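Local coordinates for A-type flavoprotein (Giardia intestinalis, PDB 2Q9U) that binds FMN and a mu-oxo-diiron centre and scavenges O2, probably by passing electrons from the flavin to the two irons, at residues A[12-17]-A[223-228]; A[194-199]-A[240-245]; A[274-279]-A[387-392]; A[340-345]-A[404-409]; A[363-368]-A[373-378]. One frame throughout, in Å; residues are numbered along the deposited sequence.

Contact 1 (A[12-17]-A[223-228]); sequences EMIPGV and IKYILS
The carbonyl oxygen of Val17 is gripped by two successive amides of its own hairpin: Met13 N at 2.8 Å from Val17 O, and Ile14 N more weakly. Two residues facing one make a classic beta bulge, and a type II turn from Ile14 to Val17 closes the loop, with Glu12 OE2 taking the amide of Gly16 at 2.7 Å through its anti lone pair. So braced, the corner offers Met13, Ile14 and Val17 to the strand 225-228, as an example of how segments from the two sheets of a metallo-beta-lactamase-like domain, here 12-17 and 223-228, can meet through side chains. The strand 12-14 lies at one margin of the first sheet; 225-228 belongs to the second. Ile14 CG2 stands over one face of Tyr225, 3.6 Å from the ring centroid and 15° off the normal, a CH-pi contact, while CD1 of the same isoleucine reaches the CD2 side of the ring at 3.8 Å from Tyr225 CD2. With chi1 of 51° the CG1 branch of Ile14 is wedged between backbone N and carbonyl carbon, which lets both branches bear on one ring. Lys224 CB lies over the opposite face, toward its rim. Beyond the ring, Leu227 divides its methyls: CD2 is 4.0 Å from Met13 CE, at the end of a chain bent at chi3, and Leu227 CD1 is 3.9 Å from Val17 CG1. These turn bonds stay on their own side, and between the two segments the attraction is apolar and CH-pi.

Contact 2 (A[194-199]-A[240-245]); sequences HLFKEY and GLAIAE. With NO3 (nitrate ion), chain C.
Phe196 and Lys197 of one helix meet Ala242 and Glu245 of another in a helix-helix contact, largely buried, within the beta-lactamase-like domain with its diiron site. The helices 189-204 and 236-250 run roughly the same way, their local axes 30° apart and 11.1 Å at closest approach, a separation wide enough for a ring to enter. Phe196 enters it. With CG anti to the backbone N (chi1 172°), its ring extends toward the second helix, where Phe196 CZ comes to 3.4 Å from Ala242 O and Phe196 CE2 to 3.9 Å from Ala242 CB. At the ring edge, near its plane, lies Glu245 CG, and the carboxylate beyond is turned almost perpendicular to the ring. Trp234 and Tyr246 also meet the phenylalanine. Next along the helix, the extended chain of Lys197 crosses Glu245 at about a right angle, its methylene CE 3.6 Å from Glu245 OE1. Glu245 has firmer partners in Arg248, by a salt bridge, and in the hydroxyl of Tyr306. Further along helix 189-204, Tyr199 touches the diiron group, with a nitrate, probably from the crystallisation liquor, at its ring edge. The lysine and glutamate charges are too far apart for a salt bridge, Lys197 NZ and Glu245 OE1 being 4.3 Å apart; one water closes the gap, accepting from Lys197 NZ at 2.9 Å and donating to Glu245 OE1 at 2.9 Å.

Contact 3 (A[274-279]-A[387-392]); sequences ALALLD and ELLEQA
The flavodoxin-like domain layers helices on either side of a parallel five-stranded sheet, and Ala276 and Ala392 mark where two of them, 269-283 and 386-409, pack against each other. The local axes approach to 7.9 Å at an angle of 42°, a close pairing that the small side chains make possible. Ala276 CB points into the second helix and meets three things there: the carbonyl oxygen of Leu389, with Ala276 CB 3.4 Å from Leu389 O, the methyl Leu389 CD2, and the methyl of Ala392, the two CB atoms of Ala276 and Ala392 being 3.9 Å apart. At the next residue, Leu277, backbone meets backbone. Leu277 CA directs its hydrogen at Ala392 O, 3.3 Å away with an angle of 147° at the hydrogen, a weak CA-H...O interaction. The leucine side chain, with CG anti to its own amide nitrogen (chi1 -174°), lies alongside the same oxygen, Leu277 CB and CD1 being 3.6 Å and 3.7 Å from Ala392 O. Helix 269-283 opens with Thr269 and Thr270, which bind FMN, so the pairing lies close to the flavin site. Outward lies the second subunit, whose Tyr7 packs on Leu389 while its Arg68 forms a salt bridge with Asp279. Inward, Leu277 and Leu278 rest on Val261 of strand 258-263, Leu388 on strand 378-381, and Ala274, Leu275 and Leu278 on the outermost strand 287-292.

Contact 4 (A[340-345]-A[404-409]); sequences KGKPAF and IAYCEK
The ring of Tyr406 is met obliquely by Pro343, Gly341 and Lys342, while a water lies at its edge in the ring plane. The approaches are spread along the length of the side chain. Near the root, Pro343 CD is 3.8 Å from Tyr406 CD1, and the proline ring also leans on Tyr406 CB. Midway, the carbonyl oxygen of Gly341 comes to 3.4 Å from Tyr406 CE1. At the phenol end Lys342 CG is 3.7 Å from Tyr406 OH. The tyrosine reaches this far because CG is anti to the backbone N (chi1 174°), which carries the ring toward the 340-343 loop. The water donates to Lys340 O at 2.8 Å and also bonds Tyr406 OH, linking the hydroxyl to a carbonyl it does not reach itself. Lys342 runs extended past the phenol and delivers NZ to the carbonyl oxygens of Ser308, Thr305 and Tyr306. Thus the last turns of helix 386-409 are fixed to the loop leading into strand 344-350 of the flavodoxin-like sheet, with Arg402 of the same helix and Ala310 of the adjoining strand 310-314 also touching Pro343.

Contact 5 (A[363-368]-A[373-378]); sequences ELRDGC and YDEKGI
Arg365 lies within a wide pi-type turn spanning 363-367, where Cys368 N bonds Glu363 O at 2.8 Å, and faces Glu375 in an irregular loop. The arginine runs out from the helix and bends at chi3 (63°), which swings its guanidinium across the end of the glutamate at about a right angle. Arg365 NH1 donates to Glu375 OE2 at 2.9 Å, with 153° at the hydrogen. This salt bridge meets the oxygen from above the carboxylate plane, 68° out of it, and the guanidinium and carboxylate planes are themselves steeply inclined. The rest of the guanidinium serves a second acid: it grips Asp366 side-on, Arg365 NE to Asp366 OD1 at 3.0 Å and Arg365 NH2 to Asp366 OD2 at 3.0 Å. Two carboxylates shared by one arginine form a surface network, and together they probably offset its positive charge. In the fold this is the return limb of a beta-alpha-beta crossover of the flavodoxin-like domain, strand 344-350 to helix 356-367 to strand 378-381. Val372, from the connection between the segments, packs on the arginine too. Beside Glu375, Asp374 shapes the loop as an Asx turn, its OD1 accepting from Lys376 N at 3.2 Å and more weakly from Gly377 N.

How the contacts relate
From the N terminus, contact 1 closes a loop of 205 residues that joins the two sheets of the beta-lactamase-like domain. Contact 2 crosses it, starting inside that loop and ending beyond it, and Ile226 touches Ile243 where the two meet. Both are complete before the flavodoxin-like domain begins its own set. There contact 3 brings the first helix to the last, and contact 4 crosses it by opening later and ending further along the same helix 386-409; Leu277 packs on Phe345 between them. Contact 5, the most local, falls within both spans, with Ile378 touching 387-392 and Tyr373 touching Phe345. Contacts 1 and 3 stand far apart, their centres about 52 Å distant.

Contact 1 (A[12-17]-A[223-228])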
# COMPACT_ATOMS: atom_id res chain seq x y z
N GLU A 12 -16.05 -33.83 5.42
CA GLU A 12 -15.67 -34.83 6.43
C GLU A 12 -14.17 -35.08 6.34
O GLU A 12 -13.68 -35.65 5.36
CB GLU A 12 -16.49 -36.12 6.24
CG GLU A 12 -16.57 -37.00 7.51
CD GLU A 12 -17.39 -38.27 7.31
OE1 GLU A 12 -17.90 -38.48 6.20
OE2 GLU A 12 -17.54 -39.06 8.29
N MET A 13 -13.43 -34.66 7.36
CA MET A 13 -11.97 -34.75 7.32
C MET A 13 -11.46 -36.12 7.73
O MET A 13 -10.55 -36.68 7.09
CB MET A 13 -11.37 -33.65 8.15
CG MET A 13 -11.25 -32.38 7.27
SD MET A 13 -10.61 -31.07 8.21
CE MET A 13 -8.89 -31.49 8.49
N ILE A 14 -12.10 -36.64 8.76
CA ILE A 14 -11.88 -38.01 9.22
C ILE A 14 -13.26 -38.54 9.62
O ILE A 14 -14.19 -37.74 9.78
CB ILE A 14 -10.86 -38.07 10.39
CG1 ILE A 14 -11.22 -37.11 11.50
CG2 ILE A 14 -9.43 -37.77 9.88
CD1 ILE A 14 -10.18 -36.95 12.57
N PRO A 15 -13.42 -39.87 9.76
CA PRO A 15 -14.77 -40.39 10.03
C PRO A 15 -15.48 -39.67 11.18
O PRO A 15 -14.97 -39.63 12.29
CB PRO A 15 -14.53 -41.87 10.35
CG PRO A 15 -13.31 -42.21 9.47
CD PRO A 15 -12.42 -40.97 9.65
N GLY A 16 -16.60 -39.06 10.82
CA GLY A 16 -17.49 -38.39 11.76
C GLY A 16 -17.03 -37.01 12.23
O GLY A 16 -17.64 -36.46 13.13
N VAL A 17 -15.94 -36.46 11.64
CA VAL A 17 -15.42 -35.12 12.04
C VAL A 17 -15.38 -34.24 10.80
O VAL A 17 -14.71 -34.56 9.82
CB VAL A 17 -14.04 -35.18 12.78
CG1 VAL A 17 -13.58 -33.78 13.26
CG2 VAL A 17 -14.06 -36.17 13.99
N ILE A 223 -1.30 -39.31 19.23
CA ILE A 223 -1.98 -38.37 18.33
C ILE A 223 -1.81 -38.80 16.86
O ILE A 223 -0.68 -38.86 16.36
CB ILE A 223 -1.41 -36.94 18.56
CG1 ILE A 223 -1.73 -36.47 20.00
CG2 ILE A 223 -1.97 -35.96 17.51
CD1 ILE A 223 -0.82 -35.35 20.54
N LYS A 224 -2.91 -39.11 16.16
CA LYS A 224 -2.84 -39.39 14.71
C LYS A 224 -3.14 -38.15 13.89
O LYS A 224 -2.74 -38.08 12.75
CB LYS A 224 -3.84 -40.47 14.27
CG LYS A 224 -3.61 -41.86 14.90
CD LYS A 224 -4.13 -43.01 14.01
CE LYS A 224 -5.50 -42.73 13.42
NZ LYS A 224 -6.33 -43.99 13.13
N TYR A 225 -3.91 -37.21 14.46
CA TYR A 225 -4.35 -36.01 13.74
C TYR A 225 -4.25 -34.76 14.59
O TYR A 225 -4.69 -34.77 15.75
CB TYR A 225 -5.84 -36.15 13.32
CG TYR A 225 -6.11 -37.38 12.47
CD1 TYR A 225 -5.64 -37.45 11.16
CD2 TYR A 225 -6.79 -38.50 12.99
CE1 TYR A 225 -5.87 -38.58 10.35
CE2 TYR A 225 -7.06 -39.66 12.18
CZ TYR A 225 -6.58 -39.67 10.87
OH TYR A 225 -6.80 -40.76 10.05
N ILE A 226 -3.70 -33.68 14.02
CA ILE A 226 -3.76 -32.40 14.71
C ILE A 226 -4.61 -31.44 13.87
O ILE A 226 -4.21 -31.04 12.76
CB ILE A 226 -2.37 -31.79 14.99
CG1 ILE A 226 -1.52 -32.76 15.83
CG2 ILE A 226 -2.52 -30.45 15.72
CD1 ILE A 226 -0.01 -32.32 15.90
N LEU A 227 -5.80 -31.15 14.37
CA LEU A 227 -6.71 -30.25 13.68
C LEU A 227 -6.59 -28.88 14.31
O LEU A 227 -7.00 -28.64 15.44
CB LEU A 227 -8.16 -30.77 13.73
CG LEU A 227 -8.49 -32.20 13.27
CD1 LEU A 227 -10.00 -32.36 13.07
CD2 LEU A 227 -7.71 -32.74 12.09
N SER A 228 -5.98 -27.96 13.57
CA SER A 228 -5.67 -26.64 14.07
C SER A 228 -6.83 -25.67 13.75
O SER A 228 -7.62 -25.95 12.88
CB SER A 228 -4.38 -26.12 13.41
OG SER A 228 -4.08 -24.82 13.89

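Contact 2 (A[194-199]-A[240-245])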
# COMPACT_ATOMS: atom_id res chain seq x y z
N HIS A 194 6.83 -23.13 6.01
CA HIS A 194 7.22 -21.71 6.01
C HIS A 194 6.22 -20.86 6.79
O HIS A 194 6.60 -20.06 7.65
CB HIS A 194 7.38 -21.21 4.57
CG HIS A 194 7.47 -19.72 4.45
ND1 HIS A 194 8.67 -19.06 4.44
CD2 HIS A 194 6.51 -18.78 4.35
CE1 HIS A 194 8.45 -17.76 4.32
NE2 HIS A 194 7.14 -17.56 4.27
N LEU A 195 4.93 -21.03 6.51
CA LEU A 195 3.91 -20.21 7.19
C LEU A 195 3.73 -20.64 8.65
O LEU A 195 3.41 -19.81 9.53
CB LEU A 195 2.59 -20.29 6.42
CG LEU A 195 2.63 -19.62 5.03
CD1 LEU A 195 1.32 -19.92 4.29
CD2 LEU A 195 2.89 -18.09 5.12
N PHE A 196 3.95 -21.94 8.91
CA PHE A 196 3.89 -22.50 10.27
C PHE A 196 4.98 -21.81 11.12
O PHE A 196 4.75 -21.42 12.26
CB PHE A 196 4.10 -24.02 10.19
CG PHE A 196 4.25 -24.72 11.53
CD1 PHE A 196 5.49 -24.78 12.18
CD2 PHE A 196 3.16 -25.36 12.12
CE1 PHE A 196 5.62 -25.48 13.40
CE2 PHE A 196 3.29 -26.08 13.32
CZ PHE A 196 4.52 -26.12 13.95
N LYS A 197 6.17 -21.66 10.53
CA LYS A 197 7.28 -20.92 11.17
C LYS A 197 6.99 -19.44 11.34
O LYS A 197 7.32 -18.83 12.38
CB LYS A 197 8.59 -21.09 10.40
CG LYS A 197 9.20 -22.48 10.53
CD LYS A 197 10.46 -22.57 9.64
CE LYS A 197 11.00 -23.98 9.56
NZ LYS A 197 12.14 -24.12 8.57
N GLU A 198 6.35 -18.83 10.34
CA GLU A 198 6.01 -17.41 10.48
C GLU A 198 5.03 -17.23 11.65
O GLU A 198 5.12 -16.26 12.42
CB GLU A 198 5.43 -16.86 9.17
CG GLU A 198 5.41 -15.32 9.11
CD GLU A 198 4.78 -14.81 7.83
OE1 GLU A 198 3.58 -15.09 7.62
OE2 GLU A 198 5.48 -14.15 7.04
N TYR A 199 4.07 -18.15 11.75
CA TYR A 199 3.09 -18.07 12.85
C TYR A 199 3.78 -18.22 14.21
O TYR A 199 3.54 -17.43 15.15
CB TYR A 199 2.02 -19.15 12.68
CG TYR A 199 0.88 -18.98 13.63
CD1 TYR A 199 0.95 -19.47 14.94
CD2 TYR A 199 -0.29 -18.32 13.22
CE1 TYR A 199 -0.12 -19.32 15.83
CE2 TYR A 199 -1.37 -18.17 14.09
CZ TYR A 199 -1.27 -18.66 15.40
OH TYR A 199 -2.35 -18.48 16.25
N GLY A 240 4.68 -35.10 11.76
CA GLY A 240 6.00 -35.32 12.40
C GLY A 240 6.93 -34.12 12.26
O GLY A 240 7.59 -33.71 13.23
N LEU A 241 6.96 -33.53 11.07
CA LEU A 241 7.74 -32.31 10.80
C LEU A 241 7.30 -31.11 11.66
O LEU A 241 8.13 -30.35 12.18
CB LEU A 241 7.61 -31.94 9.31
CG LEU A 241 8.18 -32.93 8.28
CD1 LEU A 241 8.07 -32.34 6.85
CD2 LEU A 241 9.64 -33.29 8.62
N ALA A 242 5.98 -30.93 11.74
CA ALA A 242 5.43 -29.82 12.48
C ALA A 242 5.83 -29.94 13.97
O ALA A 242 6.30 -28.98 14.58
CB ALA A 242 3.94 -29.80 12.33
N ILE A 243 5.59 -31.12 14.53
CA ILE A 243 5.95 -31.42 15.91
C ILE A 243 7.45 -31.21 16.15
O ILE A 243 7.83 -30.57 17.14
CB ILE A 243 5.53 -32.85 16.33
CG1 ILE A 243 4.00 -32.94 16.39
CG2 ILE A 243 6.10 -33.20 17.72
CD1 ILE A 243 3.45 -34.36 16.43
N ALA A 244 8.27 -31.72 15.22
CA ALA A 244 9.75 -31.58 15.33
C ALA A 244 10.22 -30.13 15.35
O ALA A 244 11.15 -29.79 16.10
CB ALA A 244 10.44 -32.34 14.24
N GLU A 245 9.59 -29.26 14.55
CA GLU A 245 9.94 -27.83 14.55
C GLU A 245 9.58 -27.16 15.88
O GLU A 245 10.39 -26.42 16.45
CB GLU A 245 9.25 -27.11 13.38
CG GLU A 245 9.54 -25.57 13.30
CD GLU A 245 11.00 -25.24 12.99
OE1 GLU A 245 11.70 -26.09 12.40
OE2 GLU A 245 11.45 -24.12 13.33
N NO3 C . -3.81 -15.56 16.56
O1 NO3 C . -3.07 -14.64 15.84
O2 NO3 C . -4.52 -16.51 15.87
O3 NO3 C . -3.82 -15.58 17.94
O HOH W 1 12.58 -26.74 9.74

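Contact 3 (A[274-279]-A[387-392])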
# COMPACT_ATOMS: atom_id res chain seq x y z
N ALA A 274 25.40 -2.24 4.14
CA ALA A 274 24.67 -3.48 4.46
C ALA A 274 24.98 -4.56 3.45
O ALA A 274 25.17 -5.72 3.84
CB ALA A 274 23.14 -3.24 4.53
N LEU A 275 25.03 -4.20 2.16
CA LEU A 275 25.32 -5.20 1.13
C LEU A 275 26.74 -5.79 1.29
O LEU A 275 26.96 -6.98 1.07
CB LEU A 275 25.13 -4.62 -0.29
CG LEU A 275 23.70 -4.34 -0.76
CD1 LEU A 275 23.73 -3.51 -2.06
CD2 LEU A 275 22.94 -5.68 -0.98
N ALA A 276 27.71 -4.94 1.61
CA ALA A 276 29.09 -5.40 1.81
C ALA A 276 29.18 -6.34 3.03
O ALA A 276 29.84 -7.38 2.98
CB ALA A 276 30.06 -4.19 2.00
N LEU A 277 28.52 -5.95 4.11
CA LEU A 277 28.44 -6.80 5.30
C LEU A 277 27.83 -8.16 4.96
O LEU A 277 28.30 -9.21 5.41
CB LEU A 277 27.64 -6.12 6.41
CG LEU A 277 27.63 -6.86 7.74
CD1 LEU A 277 28.06 -5.94 8.87
CD2 LEU A 277 26.28 -7.42 8.05
N LEU A 278 26.75 -8.13 4.18
CA LEU A 278 26.04 -9.35 3.78
C LEU A 278 26.93 -10.31 2.98
O LEU A 278 26.94 -11.54 3.23
CB LEU A 278 24.84 -8.94 2.94
CG LEU A 278 23.61 -9.81 2.94
CD1 LEU A 278 22.87 -9.61 4.27
CD2 LEU A 278 22.72 -9.46 1.71
N ASP A 279 27.70 -9.77 2.04
CA ASP A 279 28.67 -10.60 1.32
C ASP A 279 29.70 -11.22 2.24
O ASP A 279 30.06 -12.37 2.03
CB ASP A 279 29.34 -9.87 0.15
CG ASP A 279 28.70 -10.22 -1.19
OD1 ASP A 279 27.44 -10.31 -1.25
OD2 ASP A 279 29.45 -10.42 -2.18
N GLU A 387 37.27 1.63 1.50
CA GLU A 387 37.85 1.17 2.76
C GLU A 387 36.76 0.79 3.76
O GLU A 387 36.89 -0.23 4.45
CB GLU A 387 38.78 2.23 3.37
N LEU A 388 35.71 1.62 3.83
CA LEU A 388 34.56 1.36 4.70
C LEU A 388 33.79 0.10 4.28
O LEU A 388 33.39 -0.68 5.13
CB LEU A 388 33.64 2.57 4.79
CG LEU A 388 33.96 3.61 5.87
CD1 LEU A 388 33.30 4.95 5.50
CD2 LEU A 388 33.53 3.15 7.27
N LEU A 389 33.56 -0.08 2.98
CA LEU A 389 32.96 -1.32 2.47
C LEU A 389 33.76 -2.58 2.87
O LEU A 389 33.18 -3.61 3.23
CB LEU A 389 32.83 -1.26 0.94
CG LEU A 389 31.92 -0.15 0.38
CD1 LEU A 389 31.93 -0.20 -1.14
CD2 LEU A 389 30.48 -0.34 0.90
N GLU A 390 35.08 -2.50 2.79
CA GLU A 390 35.96 -3.57 3.24
C GLU A 390 35.80 -3.85 4.73
O GLU A 390 35.74 -5.01 5.15
CB GLU A 390 37.41 -3.24 2.90
CG GLU A 390 38.36 -4.32 3.35
CD GLU A 390 39.79 -4.07 2.93
OE1 GLU A 390 40.31 -2.97 3.22
OE2 GLU A 390 40.39 -4.98 2.31
N GLN A 391 35.71 -2.79 5.53
CA GLN A 391 35.51 -2.94 6.96
C GLN A 391 34.14 -3.60 7.23
O GLN A 391 34.00 -4.46 8.12
CB GLN A 391 35.62 -1.58 7.66
CG GLN A 391 35.38 -1.62 9.15
CD GLN A 391 35.54 -0.27 9.81
OE1 GLN A 391 35.66 0.75 9.14
NE2 GLN A 391 35.54 -0.26 11.15
N ALA A 392 33.14 -3.22 6.43
CA ALA A 392 31.80 -3.80 6.56
C ALA A 392 31.83 -5.27 6.21
O ALA A 392 31.25 -6.09 6.91
CB ALA A 392 30.78 -3.05 5.68

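Contact 4 (A[340-345]-A[404-409])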
# COMPACT_ATOMS: atom_id res chain seq x y z
N LYS A 340 17.09 -12.99 21.71
CA LYS A 340 17.72 -13.12 23.03
C LYS A 340 18.89 -14.11 22.92
O LYS A 340 18.72 -15.21 22.38
CB LYS A 340 16.67 -13.57 24.04
CG LYS A 340 17.16 -13.82 25.43
CD LYS A 340 15.99 -14.34 26.29
CE LYS A 340 14.94 -13.25 26.55
NZ LYS A 340 15.34 -12.41 27.72
N GLY A 341 20.06 -13.70 23.41
CA GLY A 341 21.28 -14.53 23.38
C GLY A 341 22.04 -14.59 22.06
O GLY A 341 23.11 -15.18 22.01
N LYS A 342 21.49 -13.98 21.00
CA LYS A 342 22.05 -14.12 19.64
C LYS A 342 23.09 -13.04 19.33
O LYS A 342 22.92 -11.89 19.75
CB LYS A 342 20.95 -14.07 18.57
CG LYS A 342 19.89 -15.16 18.74
CD LYS A 342 19.08 -15.32 17.47
CE LYS A 342 18.07 -16.45 17.56
NZ LYS A 342 17.33 -16.61 16.27
N PRO A 343 24.17 -13.41 18.61
CA PRO A 343 25.16 -12.40 18.23
C PRO A 343 24.43 -11.29 17.46
O PRO A 343 23.64 -11.60 16.58
CB PRO A 343 26.09 -13.17 17.29
CG PRO A 343 25.96 -14.61 17.71
CD PRO A 343 24.52 -14.75 18.10
N ALA A 344 24.65 -10.03 17.80
CA ALA A 344 23.94 -8.92 17.15
C ALA A 344 24.88 -7.72 16.94
O ALA A 344 25.60 -7.31 17.86
CB ALA A 344 22.70 -8.49 17.98
N PHE A 345 24.85 -7.18 15.71
CA PHE A 345 25.76 -6.12 15.28
C PHE A 345 24.92 -4.92 14.84
O PHE A 345 23.74 -5.08 14.47
CB PHE A 345 26.62 -6.65 14.12
CG PHE A 345 27.73 -5.74 13.71
CD1 PHE A 345 28.84 -5.54 14.55
CD2 PHE A 345 27.70 -5.10 12.48
CE1 PHE A 345 29.90 -4.70 14.18
CE2 PHE A 345 28.74 -4.24 12.08
CZ PHE A 345 29.85 -4.04 12.93
N ILE A 404 27.57 -19.18 12.94
CA ILE A 404 27.87 -20.61 12.83
C ILE A 404 28.17 -21.15 14.23
O ILE A 404 27.66 -22.22 14.61
CB ILE A 404 28.99 -20.86 11.82
CG1 ILE A 404 28.48 -20.59 10.39
CG2 ILE A 404 29.53 -22.32 11.95
CD1 ILE A 404 29.59 -20.34 9.36
N ALA A 405 28.94 -20.39 15.00
CA ALA A 405 29.29 -20.79 16.39
C ALA A 405 28.05 -20.89 17.27
O ALA A 405 27.91 -21.83 18.07
CB ALA A 405 30.30 -19.81 16.99
N TYR A 406 27.15 -19.92 17.13
CA TYR A 406 25.94 -19.90 17.93
C TYR A 406 25.08 -21.13 17.63
O TYR A 406 24.52 -21.75 18.54
CB TYR A 406 25.17 -18.59 17.67
CG TYR A 406 23.83 -18.56 18.34
CD1 TYR A 406 23.69 -18.08 19.64
CD2 TYR A 406 22.69 -19.04 17.68
CE1 TYR A 406 22.45 -18.07 20.27
CE2 TYR A 406 21.46 -19.03 18.29
CZ TYR A 406 21.34 -18.55 19.58
OH TYR A 406 20.09 -18.57 20.12
N CYS A 407 24.96 -21.48 16.35
CA CYS A 407 24.20 -22.65 15.96
C CYS A 407 24.82 -23.95 16.45
O CYS A 407 24.11 -24.85 16.85
CB CYS A 407 24.07 -22.75 14.46
SG CYS A 407 22.86 -21.64 13.82
N GLU A 408 26.14 -24.03 16.40
CA GLU A 408 26.86 -25.21 16.88
C GLU A 408 26.60 -25.40 18.38
O GLU A 408 26.29 -26.50 18.82
CB GLU A 408 28.36 -25.07 16.59
N LYS A 409 26.67 -24.31 19.14
CA LYS A 409 26.46 -24.33 20.58
C LYS A 409 25.03 -24.70 20.97
O LYS A 409 24.78 -25.32 22.00
CB LYS A 409 26.81 -22.97 21.17
CG LYS A 409 26.62 -22.87 22.66
CD LYS A 409 27.19 -21.56 23.18
CE LYS A 409 26.80 -21.33 24.64
NZ LYS A 409 25.33 -21.24 24.87
O HOH W 2 19.83 -17.80 22.50

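Contact 5 (A[363-368]-A[373-378])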
# COMPACT_ATOMS: atom_id res chain seq x y z
N GLU A 363 19.39 -0.76 22.67
CA GLU A 363 18.16 -1.52 22.56
C GLU A 363 18.46 -3.01 22.36
O GLU A 363 17.81 -3.86 22.98
CB GLU A 363 17.27 -0.93 21.45
CG GLU A 363 16.00 -1.73 21.17
CD GLU A 363 15.02 -1.85 22.32
OE1 GLU A 363 15.03 -1.01 23.25
OE2 GLU A 363 14.19 -2.80 22.27
N LEU A 364 19.43 -3.33 21.51
CA LEU A 364 19.81 -4.75 21.30
C LEU A 364 20.31 -5.42 22.60
O LEU A 364 19.97 -6.56 22.91
CB LEU A 364 20.90 -4.86 20.24
CG LEU A 364 20.48 -4.59 18.81
CD1 LEU A 364 21.76 -4.52 17.98
CD2 LEU A 364 19.61 -5.72 18.28
N ARG A 365 21.12 -4.68 23.34
CA ARG A 365 21.79 -5.20 24.53
C ARG A 365 20.85 -5.25 25.73
O ARG A 365 20.72 -6.30 26.36
CB ARG A 365 23.03 -4.35 24.82
CG ARG A 365 23.90 -4.82 26.01
CD ARG A 365 24.92 -3.76 26.36
NE ARG A 365 24.25 -2.54 26.81
CZ ARG A 365 24.63 -1.29 26.56
NH1 ARG A 365 25.70 -1.00 25.83
NH2 ARG A 365 23.89 -0.31 27.02
N ASP A 366 20.20 -4.13 26.06
CA ASP A 366 19.38 -4.02 27.27
C ASP A 366 17.91 -4.39 27.07
O ASP A 366 17.26 -4.91 27.99
CB ASP A 366 19.49 -2.61 27.88
CG ASP A 366 20.93 -2.22 28.20
OD1 ASP A 366 21.79 -3.12 28.37
OD2 ASP A 366 21.20 -1.00 28.28
N GLY A 367 17.38 -4.14 25.87
CA GLY A 367 15.98 -4.50 25.57
C GLY A 367 15.88 -5.92 25.06
O GLY A 367 15.21 -6.76 25.68
N CYS A 368 16.56 -6.23 23.95
CA CYS A 368 16.44 -7.58 23.36
C CYS A 368 17.29 -8.64 24.06
O CYS A 368 17.11 -9.84 23.82
CB CYS A 368 16.78 -7.57 21.86
SG CYS A 368 15.73 -6.47 20.91
N TYR A 373 28.39 -8.14 20.91
CA TYR A 373 29.81 -8.37 21.09
C TYR A 373 30.71 -7.17 20.74
O TYR A 373 31.85 -7.07 21.21
CB TYR A 373 30.23 -9.59 20.28
CG TYR A 373 29.95 -9.43 18.81
CD1 TYR A 373 28.70 -9.80 18.27
CD2 TYR A 373 30.90 -8.88 17.95
CE1 TYR A 373 28.43 -9.64 16.92
CE2 TYR A 373 30.64 -8.71 16.59
CZ TYR A 373 29.39 -9.10 16.08
OH TYR A 373 29.13 -8.95 14.73
N ASP A 374 30.21 -6.28 19.89
CA ASP A 374 30.94 -5.08 19.50
C ASP A 374 30.00 -3.88 19.63
O ASP A 374 29.19 -3.62 18.74
CB ASP A 374 31.41 -5.24 18.05
CG ASP A 374 32.27 -4.09 17.56
OD1 ASP A 374 32.38 -3.05 18.26
OD2 ASP A 374 32.79 -4.22 16.44
N GLU A 375 30.13 -3.13 20.72
CA GLU A 375 29.21 -2.02 20.98
C GLU A 375 29.52 -0.71 20.25
O GLU A 375 28.80 0.28 20.43
CB GLU A 375 29.15 -1.72 22.46
CG GLU A 375 28.65 -2.88 23.30
CD GLU A 375 28.56 -2.46 24.75
OE1 GLU A 375 29.33 -1.55 25.13
OE2 GLU A 375 27.72 -3.00 25.49
N LYS A 376 30.60 -0.69 19.48
CA LYS A 376 30.93 0.46 18.68
C LYS A 376 30.22 0.37 17.33
O LYS A 376 29.75 1.39 16.81
CB LYS A 376 32.44 0.56 18.48
N GLY A 377 30.14 -0.84 16.77
CA GLY A 377 29.63 -1.04 15.43
C GLY A 377 30.48 -0.36 14.36
O GLY A 377 31.71 -0.18 14.52
N ILE A 378 29.84 0.01 13.26
CA ILE A 378 30.51 0.81 12.23
C ILE A 378 29.66 2.03 11.99
O ILE A 378 28.48 1.91 11.72
CB ILE A 378 30.74 0.03 10.91
CG1 ILE A 378 31.73 -1.13 11.12
CG2 ILE A 378 31.23 0.99 9.81
CD1 ILE A 378 31.76 -2.12 10.01